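Local structure of extracellular solute-binding protein, family 7 (Colwellia psychrerythraea, 4PET) at residues A209-G214 with G233-G238; M133-D138 with T325-K330; E119-F124 with A268-Y273. The protein binds pyruvate together with a calcium ion and probably delivers such 2-oxo acids to a TRAP transporter as its periplasmic solute-binding component. All coordinates share one frame; numbering follows the deposited sequence.

Contact 1: residues A209-G214 with G233-G238; sequences ALEWVG and GWHEPG. With CA (calcium ion), chain E; PYR (pyruvic acid), chain D.
E211 leaves strand 209-210 with its backbone still extended and faces H235 and E236 across the calcium site, these two lying in the irregular loop 233-238. The calcium ion joins the segments. E211 grips it with both carboxylate oxygens, OE1 at 2.5 Å and OE2 at 2.4 Å from the ion, and the W212 carbonyl O at 2.4 Å adds a third ligand from the same segment. E211 reaches the ion by folding: chi1 of 69° sets CG between the backbone N and the carbonyl carbon, and a bend at chi2 of 79° curls the carboxylate onto the site. E236 gives one oxygen, OE2 at 2.4 Å from the ion, while its OE1 is hydrogen-bonded to T239 and Y96. Q153 OE1 and two pyruvate oxygens, O at 2.4 Å and O3 at 2.6 Å from the ion, complete seven ligands, so the solute itself chelates the metal, consistent with a 2-oxo acid receptor. Pyruvate lies over one face of the W212 indole, offset toward the rim of the six-membered ring, with W212 CZ3 3.4 Å from pyruvate OXT. H235 turns its ring edge to the E211 carboxylate, at a doubtful spacing, and its NE2 is hydrogen-bonded to M154 O. Around the site, strand 209-210 pairs with strands 172-174 and 156-158, helix 198-204 touches W212 through L198, and helix 177-185 meets H235 at A179.

Contact 2: residues M133-D138 with T325-K330; sequences MKKVYD and TAEILK
K135 and V136 of helix 129-137 meet E327 and I328 of helix 323-353 in a small, partly buried helix-helix contact, about 17 Å from the centre of the chain to the centre of the contact, with 113 Å² buried in all. It consists of one polar pair at the exposed side and one apolar pair beneath. In the polar pair K135 NZ lies 3.4 Å from OE2 of E327, a salt bridge whose hydrogen bond is weak; OE1 of E327 is farther from the same NZ, at 4.0 Å, and the pairing is long and loose. The two chains cross at about a right angle. E327 arrives almost straight, with CG opposite the backbone N (chi1 -175°), whereas K135 turns at chi3 (-83°) and again at chi4 to bring its amine to the carboxylate. In the buried pair the methyl CG2 of V136 touches CD1 of I328 at 3.8 Å, again nearly perpendicular. Within the two-lobed alpha/beta fold of periplasmic binding proteins, helix 129-137 leads into strand 142-149, an outermost strand, within the chain, of the five-stranded sheet, and M133 and Y137 pack on that strand. With an alanine at E327 the K135 amine is likely to lose its partner across the contact, leaving the V136-I328 methyl contact alone. Within the first segment K134 NZ and D138 OD2, four residues apart, form their own salt bridge at 2.7 Å, using the syn lone pair of OD2. On the second helix T325 OG1 is hydrogen-bonded to N104 and D322.

Contact 3: residues E119-F124 with A268-Y273; sequences EQHAWF and AAYDMY
The imidazole of H121 takes the edge of the Y270 ring toward its face, an edge-to-face pair with centroids 5.3 Å apart and planes at 75°. Their closest atoms are H121 ND1 and Y270 CE1, 3.9 Å apart. Both side chains set CG opposite the carbonyl carbon (chi1 -69° for H121, -87° for Y270), and they run alongside each other in opposite senses from helices whose nearest CA atoms, those of H121 and Y270, are 9.1 Å apart. With the backbones this far apart, the rings span the gap between them. Y273, buried like the other two, adds a second aromatic neighbour, its CD2 lying near the imidazole plane, 4.3 Å from CE1 of H121. This is helix-helix packing of helix 117-126 on the long helix 255-290, on the side of the fold where the dimer forms: the Y270 ring stacks on Y270 of the second subunit, and its hydroxyl is hydrogen-bonded to D271 and S274 of that subunit. H121 NE2 is hydrogen-bonded to E240 OE1 of strand 240-246, which probably helps set the rotation of the imidazole and may polarise it. S274 of the second subunit also packs on H121.

Along the chain the segments run 119-124, 133-138, 209-214, 233-238, 268-273 and 325-330, so contact 1 is nested inside the loops closed by contacts 2 and 3, which cross. Centres of contacts 1 and 2 lie about 23 Å apart, nearest atoms about 11 Å; contact 3 is about 18 Å from each by centres and touches both, through G238 against Q120 and M133 against F124. Helices 117-126 and 129-137 follow one another, joining contacts 3 and 2, and the loop of contact 1 runs into strand 240-246, whose E240 is hydrogen-bonded to H121 of contact 3. Contacts 1 (through W234 and P237) and 3 touch the second subunit; any coupling of dimer and calcium site would probably be indirect.

Contact 1: residues A209-G214 with G233-G238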
loop_
_atom_site.group_PDB
_atom_site.type_symbol
_atom_site.label_atom_id
_atom_site.label_comp_id
_atom_site.label_asym_id
_atom_site.label_seq_id
_atom_site.Cartn_x
_atom_site.Cartn_y
_atom_site.Cartn_z
ATOM N N ALA A 209 28.632 -12.490 3.107
ATOM C CA ALA A 209 27.669 -11.495 2.634
ATOM C C ALA A 209 26.371 -11.737 3.375
ATOM O O ALA A 209 26.182 -12.808 3.984
ATOM C CB ALA A 209 27.459 -11.667 1.164
ATOM N N LEU A 210 25.468 -10.775 3.314
ATOM C CA LEU A 210 24.166 -10.946 3.925
ATOM C C LEU A 210 23.210 -9.994 3.270
ATOM O O LEU A 210 23.622 -9.005 2.645
ATOM C CB LEU A 210 24.212 -10.680 5.439
ATOM C CG LEU A 210 24.608 -9.278 5.938
ATOM C CD1 LEU A 210 23.439 -8.288 5.900
ATOM C CD2 LEU A 210 25.131 -9.416 7.344
ATOM N N GLU A 211 21.932 -10.277 3.432
ATOM C CA GLU A 211 20.930 -9.275 3.141
ATOM C C GLU A 211 20.069 -9.155 4.381
ATOM O O GLU A 211 19.960 -10.100 5.189
ATOM C CB GLU A 211 20.160 -9.618 1.859
ATOM C CG GLU A 211 19.243 -10.812 1.911
ATOM C CD GLU A 211 17.922 -10.465 2.597
ATOM O OE1 GLU A 211 17.547 -11.154 3.557
ATOM O OE2 GLU A 211 17.273 -9.474 2.194
ATOM N N TRP A 212 19.499 -7.979 4.580
ATOM C CA TRP A 212 18.553 -7.802 5.665
ATOM C C TRP A 212 17.260 -7.204 5.096
ATOM O O TRP A 212 16.368 -7.975 4.741
ATOM C CB TRP A 212 19.153 -7.017 6.832
ATOM C CG TRP A 212 18.171 -6.698 7.882
ATOM C CD1 TRP A 212 17.764 -5.453 8.271
ATOM C CD2 TRP A 212 17.417 -7.625 8.654
ATOM N NE1 TRP A 212 16.804 -5.550 9.237
ATOM C CE2 TRP A 212 16.566 -6.878 9.494
ATOM C CE3 TRP A 212 17.378 -9.026 8.727
ATOM C CZ2 TRP A 212 15.706 -7.471 10.408
ATOM C CZ3 TRP A 212 16.516 -9.614 9.623
ATOM C CH2 TRP A 212 15.681 -8.842 10.451
ATOM N N VAL A 213 17.178 -5.877 4.956
ATOM C CA VAL A 213 15.985 -5.250 4.385
ATOM C C VAL A 213 16.283 -4.223 3.301
ATOM O O VAL A 213 15.854 -4.351 2.146
ATOM C CB VAL A 213 15.121 -4.597 5.484
ATOM C CG1 VAL A 213 13.972 -3.804 4.844
ATOM C CG2 VAL A 213 14.581 -5.684 6.443
ATOM N N GLY A 214 17.030 -3.197 3.678
ATOM C CA GLY A 214 17.213 -2.050 2.818
ATOM C C GLY A 214 17.567 -0.834 3.643
ATOM O O GLY A 214 17.887 -0.937 4.831
ATOM N N GLY A 233 18.094 -5.364 -5.585
ATOM C CA GLY A 233 17.276 -6.550 -5.319
ATOM C C GLY A 233 16.686 -7.341 -6.497
ATOM O O GLY A 233 17.034 -7.132 -7.665
ATOM N N TRP A 234 15.783 -8.270 -6.162
ATOM C CA TRP A 234 15.315 -9.343 -7.055
ATOM C C TRP A 234 14.618 -10.444 -6.248
ATOM O O TRP A 234 13.655 -11.047 -6.691
ATOM C CB TRP A 234 16.467 -9.967 -7.870
ATOM C CG TRP A 234 17.545 -10.644 -7.028
ATOM C CD1 TRP A 234 18.673 -10.067 -6.522
ATOM C CD2 TRP A 234 17.558 -12.010 -6.575
ATOM N NE1 TRP A 234 19.409 -11.001 -5.806
ATOM C CE2 TRP A 234 18.735 -12.193 -5.811
ATOM C CE3 TRP A 234 16.694 -13.096 -6.744
ATOM C CZ2 TRP A 234 19.081 -13.428 -5.229
ATOM C CZ3 TRP A 234 17.053 -14.337 -6.169
ATOM C CH2 TRP A 234 18.234 -14.472 -5.409
ATOM N N HIS A 235 15.094 -10.650 -5.027
ATOM C CA HIS A 235 14.796 -11.835 -4.208
ATOM C C HIS A 235 13.636 -11.620 -3.240
ATOM O O HIS A 235 12.934 -12.581 -2.862
ATOM C CB HIS A 235 16.032 -12.167 -3.384
ATOM C CG HIS A 235 16.409 -11.063 -2.457
ATOM N ND1 HIS A 235 16.420 -11.212 -1.093
ATOM C CD2 HIS A 235 16.715 -9.763 -2.699
ATOM C CE1 HIS A 235 16.730 -10.057 -0.528
ATOM N NE2 HIS A 235 16.917 -9.166 -1.481
ATOM N N GLU A 236 13.445 -10.367 -2.815
ATOM C CA GLU A 236 12.362 -10.036 -1.893
ATOM C C GLU A 236 11.629 -8.760 -2.300
ATOM O O GLU A 236 11.817 -7.695 -1.701
ATOM C CB GLU A 236 12.881 -9.919 -0.457
ATOM C CG GLU A 236 13.370 -11.242 0.139
ATOM C CD GLU A 236 13.622 -11.155 1.643
ATOM O OE1 GLU A 236 12.687 -10.782 2.379
ATOM O OE2 GLU A 236 14.744 -11.447 2.082
ATOM N N PRO A 237 10.767 -8.860 -3.323
ATOM C CA PRO A 237 10.105 -7.651 -3.874
ATOM C C PRO A 237 9.055 -7.017 -2.990
ATOM O O PRO A 237 8.727 -5.841 -3.194
ATOM C CB PRO A 237 9.422 -8.165 -5.144
ATOM C CG PRO A 237 9.212 -9.664 -4.873
ATOM C CD PRO A 237 10.465 -10.066 -4.105
ATOM N N GLY A 238 8.528 -7.789 -2.037
ATOM C CA GLY A 238 7.372 -7.387 -1.264
ATOM C C GLY A 238 7.231 -8.202 0.017
ATOM O O GLY A 238 6.225 -8.864 0.254
HETATM CA CA CA E . 15.446 -9.904 3.727
HETATM C C PYR D . 14.562 -10.971 6.696
HETATM O O PYR D . 15.521 -11.146 5.827
HETATM O OXT PYR D . 14.582 -11.742 7.745
HETATM C CA PYR D . 13.614 -9.936 6.538
HETATM O O3 PYR D . 13.480 -9.308 5.398
HETATM C CB PYR D . 12.768 -9.478 7.686
#

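Contact 2: residues M133-D138 with T325-K330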
loop_
_atom_site.group_PDB
_atom_site.type_symbol
_atom_site.label_atom_id
_atom_site.label_comp_id
_atom_site.label_asym_id
_atom_site.label_seq_id
_atom_site.Cartn_x
_atom_site.Cartn_y
_atom_site.Cartn_z
HETATM N N MSE A 133 -3.301 -19.202 3.267
HETATM C CA MSE A 133 -2.482 -19.139 4.452
HETATM C C MSE A 133 -3.130 -19.856 5.631
HETATM O O MSE A 133 -2.451 -20.557 6.401
HETATM C CB MSE A 133 -2.173 -17.675 4.812
HETATM C CG MSE A 133 -1.268 -17.587 6.013
HETATM SE SE MSE A 133 -0.356 -15.849 6.138
HETATM C CE MSE A 133 -1.868 -14.765 6.346
ATOM N N LYS A 134 -4.442 -19.715 5.729
ATOM C CA LYS A 134 -5.236 -20.362 6.773
ATOM C C LYS A 134 -5.195 -21.897 6.602
ATOM O O LYS A 134 -5.101 -22.641 7.591
ATOM C CB LYS A 134 -6.684 -19.849 6.686
ATOM C CG LYS A 134 -7.665 -20.495 7.667
ATOM C CD LYS A 134 -9.087 -19.936 7.443
ATOM C CE LYS A 134 -9.990 -20.257 8.598
ATOM N NZ LYS A 134 -10.074 -21.700 8.840
ATOM N N LYS A 135 -5.254 -22.363 5.348
ATOM C CA LYS A 135 -5.193 -23.815 5.088
ATOM C C LYS A 135 -3.814 -24.388 5.491
ATOM O O LYS A 135 -3.718 -25.520 5.921
ATOM C CB LYS A 135 -5.450 -24.164 3.615
ATOM C CG LYS A 135 -6.864 -24.025 3.146
ATOM C CD LYS A 135 -7.181 -25.011 2.000
ATOM C CE LYS A 135 -6.721 -24.478 0.633
ATOM N NZ LYS A 135 -7.832 -24.207 -0.360
ATOM N N VAL A 136 -2.754 -23.613 5.342
ATOM C CA VAL A 136 -1.419 -24.096 5.717
ATOM C C VAL A 136 -1.272 -24.075 7.233
ATOM O O VAL A 136 -0.808 -25.044 7.820
ATOM C CB VAL A 136 -0.288 -23.277 5.023
ATOM C CG1 VAL A 136 1.070 -23.514 5.700
ATOM C CG2 VAL A 136 -0.244 -23.631 3.518
ATOM N N TYR A 137 -1.704 -22.988 7.868
ATOM C CA TYR A 137 -1.430 -22.780 9.280
ATOM C C TYR A 137 -2.409 -23.431 10.248
ATOM O O TYR A 137 -2.047 -23.716 11.398
ATOM C CB TYR A 137 -1.291 -21.259 9.586
ATOM C CG TYR A 137 0.111 -20.744 9.321
ATOM C CD1 TYR A 137 1.097 -20.811 10.305
ATOM C CD2 TYR A 137 0.455 -20.210 8.099
ATOM C CE1 TYR A 137 2.366 -20.364 10.078
ATOM C CE2 TYR A 137 1.740 -19.760 7.860
ATOM C CZ TYR A 137 2.699 -19.860 8.852
ATOM O OH TYR A 137 3.994 -19.391 8.659
ATOM N N ASP A 138 -3.628 -23.683 9.788
ATOM C CA ASP A 138 -4.667 -24.292 10.642
ATOM C C ASP A 138 -4.229 -25.617 11.206
ATOM O O ASP A 138 -4.655 -26.001 12.297
ATOM C CB ASP A 138 -5.985 -24.559 9.898
ATOM C CG ASP A 138 -6.949 -23.362 9.939
ATOM O OD1 ASP A 138 -6.660 -22.366 10.648
ATOM O OD2 ASP A 138 -8.011 -23.431 9.260
ATOM N N THR A 325 1.611 -27.107 -2.353
ATOM C CA THR A 325 2.637 -26.238 -2.943
ATOM C C THR A 325 2.278 -25.856 -4.373
ATOM O O THR A 325 2.476 -24.720 -4.803
ATOM C CB THR A 325 3.998 -26.931 -2.981
ATOM O OG1 THR A 325 4.310 -27.445 -1.677
ATOM C CG2 THR A 325 5.111 -25.943 -3.459
ATOM N N ALA A 326 1.755 -26.815 -5.128
ATOM C CA ALA A 326 1.399 -26.520 -6.506
ATOM C C ALA A 326 0.271 -25.500 -6.495
ATOM O O ALA A 326 0.274 -24.540 -7.290
ATOM C CB ALA A 326 1.024 -27.802 -7.273
ATOM N N GLU A 327 -0.663 -25.670 -5.563
ATOM C CA GLU A 327 -1.815 -24.798 -5.492
ATOM C C GLU A 327 -1.380 -23.398 -5.123
ATOM O O GLU A 327 -1.828 -22.403 -5.721
ATOM C CB GLU A 327 -2.864 -25.289 -4.478
ATOM C CG GLU A 327 -4.127 -24.417 -4.523
ATOM C CD GLU A 327 -5.203 -24.771 -3.486
ATOM O OE1 GLU A 327 -5.082 -25.796 -2.775
ATOM O OE2 GLU A 327 -6.179 -23.992 -3.375
ATOM N N ILE A 328 -0.494 -23.299 -4.146
ATOM C CA ILE A 328 -0.056 -21.976 -3.717
ATOM C C ILE A 328 0.747 -21.278 -4.824
ATOM O O ILE A 328 0.493 -20.119 -5.128
ATOM C CB ILE A 328 0.788 -22.026 -2.447
ATOM C CG1 ILE A 328 -0.044 -22.551 -1.281
ATOM C CG2 ILE A 328 1.270 -20.605 -2.101
ATOM C CD1 ILE A 328 0.776 -22.998 -0.101
ATOM N N LEU A 329 1.708 -21.975 -5.420
ATOM C CA LEU A 329 2.506 -21.369 -6.490
ATOM C C LEU A 329 1.675 -21.024 -7.743
ATOM O O LEU A 329 1.967 -20.049 -8.430
ATOM C CB LEU A 329 3.682 -22.231 -6.880
ATOM C CG LEU A 329 4.686 -22.437 -5.748
ATOM C CD1 LEU A 329 5.771 -23.342 -6.228
ATOM C CD2 LEU A 329 5.267 -21.091 -5.235
ATOM N N LYS A 330 0.656 -21.815 -8.052
ATOM C CA LYS A 330 -0.216 -21.480 -9.168
ATOM C C LYS A 330 -1.009 -20.213 -8.893
ATOM O O LYS A 330 -1.222 -19.391 -9.788
ATOM C CB LYS A 330 -1.196 -22.610 -9.466
ATOM C CG LYS A 330 -2.208 -22.241 -10.563
ATOM C CD LYS A 330 -3.284 -23.294 -10.705
ATOM C CE LYS A 330 -3.744 -23.471 -12.143
ATOM N NZ LYS A 330 -3.939 -22.188 -12.871
#

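Contact 3: residues E119-F124 with A268-Y273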
loop_
_atom_site.group_PDB
_atom_site.type_symbol
_atom_site.label_atom_id
_atom_site.label_comp_id
_atom_site.label_asym_id
_atom_site.label_seq_id
_atom_site.Cartn_x
_atom_site.Cartn_y
_atom_site.Cartn_z
ATOM N N GLU A 119 0.718 -5.107 -4.879
ATOM C CA GLU A 119 0.165 -6.303 -5.532
ATOM C C GLU A 119 -0.120 -7.409 -4.529
ATOM O O GLU A 119 -1.169 -8.068 -4.575
ATOM C CB GLU A 119 1.140 -6.813 -6.590
ATOM C CG GLU A 119 1.406 -5.795 -7.698
ATOM C CD GLU A 119 2.417 -6.254 -8.704
ATOM O OE1 GLU A 119 2.347 -5.798 -9.861
ATOM O OE2 GLU A 119 3.316 -7.041 -8.347
ATOM N N GLN A 120 0.820 -7.637 -3.632
ATOM C CA GLN A 120 0.699 -8.731 -2.684
ATOM C C GLN A 120 -0.462 -8.475 -1.719
ATOM O O GLN A 120 -1.163 -9.409 -1.327
ATOM C CB GLN A 120 2.004 -8.958 -1.951
ATOM C CG GLN A 120 2.020 -10.226 -1.124
ATOM C CD GLN A 120 3.198 -10.227 -0.188
ATOM O OE1 GLN A 120 3.464 -9.230 0.491
ATOM N NE2 GLN A 120 3.934 -11.312 -0.175
ATOM N N HIS A 121 -0.741 -7.214 -1.408
ATOM C CA HIS A 121 -1.882 -6.930 -0.561
ATOM C C HIS A 121 -3.212 -7.278 -1.255
ATOM O O HIS A 121 -4.102 -7.831 -0.638
ATOM C CB HIS A 121 -1.845 -5.473 -0.124
ATOM C CG HIS A 121 -0.729 -5.179 0.828
ATOM N ND1 HIS A 121 -0.240 -3.907 1.041
ATOM C CD2 HIS A 121 -0.020 -5.998 1.639
ATOM C CE1 HIS A 121 0.727 -3.958 1.939
ATOM N NE2 HIS A 121 0.881 -5.217 2.317
ATOM N N ALA A 122 -3.312 -6.975 -2.543
ATOM C CA ALA A 122 -4.445 -7.369 -3.347
ATOM C C ALA A 122 -4.570 -8.880 -3.312
ATOM O O ALA A 122 -5.684 -9.444 -3.171
ATOM C CB ALA A 122 -4.256 -6.894 -4.780
ATOM N N TRP A 123 -3.438 -9.538 -3.475
ATOM C CA TRP A 123 -3.432 -10.989 -3.509
ATOM C C TRP A 123 -3.922 -11.559 -2.182
ATOM O O TRP A 123 -4.794 -12.441 -2.196
ATOM C CB TRP A 123 -2.046 -11.550 -3.839
ATOM C CG TRP A 123 -2.004 -13.053 -3.759
ATOM C CD1 TRP A 123 -2.533 -13.924 -4.651
ATOM C CD2 TRP A 123 -1.411 -13.861 -2.714
ATOM N NE1 TRP A 123 -2.334 -15.223 -4.229
ATOM C CE2 TRP A 123 -1.643 -15.210 -3.047
ATOM C CE3 TRP A 123 -0.720 -13.571 -1.542
ATOM C CZ2 TRP A 123 -1.179 -16.270 -2.260
ATOM C CZ3 TRP A 123 -0.281 -14.624 -0.741
ATOM C CH2 TRP A 123 -0.506 -15.958 -1.105
ATOM N N PHE A 124 -3.410 -11.034 -1.058
ATOM C CA PHE A 124 -3.796 -11.498 0.287
ATOM C C PHE A 124 -5.276 -11.324 0.584
ATOM O O PHE A 124 -5.946 -12.259 0.946
ATOM C CB PHE A 124 -3.041 -10.784 1.424
ATOM C CG PHE A 124 -1.782 -11.457 1.832
ATOM C CD1 PHE A 124 -1.800 -12.736 2.393
ATOM C CD2 PHE A 124 -0.553 -10.821 1.640
ATOM C CE1 PHE A 124 -0.614 -13.375 2.750
ATOM C CE2 PHE A 124 0.643 -11.449 2.019
ATOM C CZ PHE A 124 0.614 -12.720 2.571
ATOM N N ALA A 268 -1.987 -2.032 11.918
ATOM C CA ALA A 268 -0.550 -1.932 12.249
ATOM C C ALA A 268 0.283 -2.414 11.085
ATOM O O ALA A 268 1.331 -1.881 10.810
ATOM C CB ALA A 268 -0.203 -2.745 13.544
ATOM N N ALA A 269 -0.165 -3.474 10.419
ATOM C CA ALA A 269 0.574 -4.041 9.307
ATOM C C ALA A 269 0.615 -3.092 8.092
ATOM O O ALA A 269 1.658 -2.910 7.475
ATOM C CB ALA A 269 -0.039 -5.376 8.892
ATOM N N TYR A 270 -0.526 -2.511 7.730
ATOM C CA TYR A 270 -0.533 -1.565 6.645
ATOM C C TYR A 270 0.356 -0.364 6.964
ATOM O O TYR A 270 1.140 0.049 6.132
ATOM C CB TYR A 270 -1.945 -1.079 6.420
ATOM C CG TYR A 270 -2.790 -1.931 5.488
ATOM C CD1 TYR A 270 -2.424 -2.101 4.156
ATOM C CD2 TYR A 270 -3.978 -2.488 5.925
ATOM C CE1 TYR A 270 -3.223 -2.811 3.281
ATOM C CE2 TYR A 270 -4.814 -3.187 5.046
ATOM C CZ TYR A 270 -4.429 -3.342 3.736
ATOM O OH TYR A 270 -5.256 -4.012 2.876
ATOM N N ASP A 271 0.208 0.212 8.153
ATOM C CA ASP A 271 1.038 1.349 8.544
ATOM C C ASP A 271 2.512 1.004 8.491
ATOM O O ASP A 271 3.324 1.868 8.193
ATOM C CB ASP A 271 0.744 1.802 9.959
ATOM C CG ASP A 271 -0.430 2.766 10.049
ATOM O OD1 ASP A 271 -0.798 3.438 9.050
ATOM O OD2 ASP A 271 -0.985 2.861 11.161
HETATM N N MSE A 272 2.893 -0.242 8.801
HETATM C CA MSE A 272 4.325 -0.571 8.739
HETATM C C MSE A 272 4.933 -0.415 7.331
HETATM O O MSE A 272 6.124 -0.121 7.199
HETATM C CB MSE A 272 4.648 -1.960 9.308
HETATM C CG MSE A 272 6.076 -2.059 9.848
HETATM SE SE MSE A 272 6.743 -3.881 9.925
HETATM C CE MSE A 272 7.206 -4.087 8.111
ATOM N N TYR A 273 4.126 -0.617 6.290
ATOM C CA TYR A 273 4.596 -0.427 4.935
ATOM C C TYR A 273 4.809 1.072 4.665
ATOM O O TYR A 273 5.775 1.457 4.020
ATOM C CB TYR A 273 3.585 -0.994 3.945
ATOM C CG TYR A 273 3.951 -0.751 2.498
ATOM C CD1 TYR A 273 5.244 -0.933 2.061
ATOM C CD2 TYR A 273 2.999 -0.367 1.570
ATOM C CE1 TYR A 273 5.599 -0.708 0.744
ATOM C CE2 TYR A 273 3.354 -0.128 0.214
ATOM C CZ TYR A 273 4.647 -0.322 -0.183
ATOM O OH TYR A 273 5.005 -0.113 -1.512
#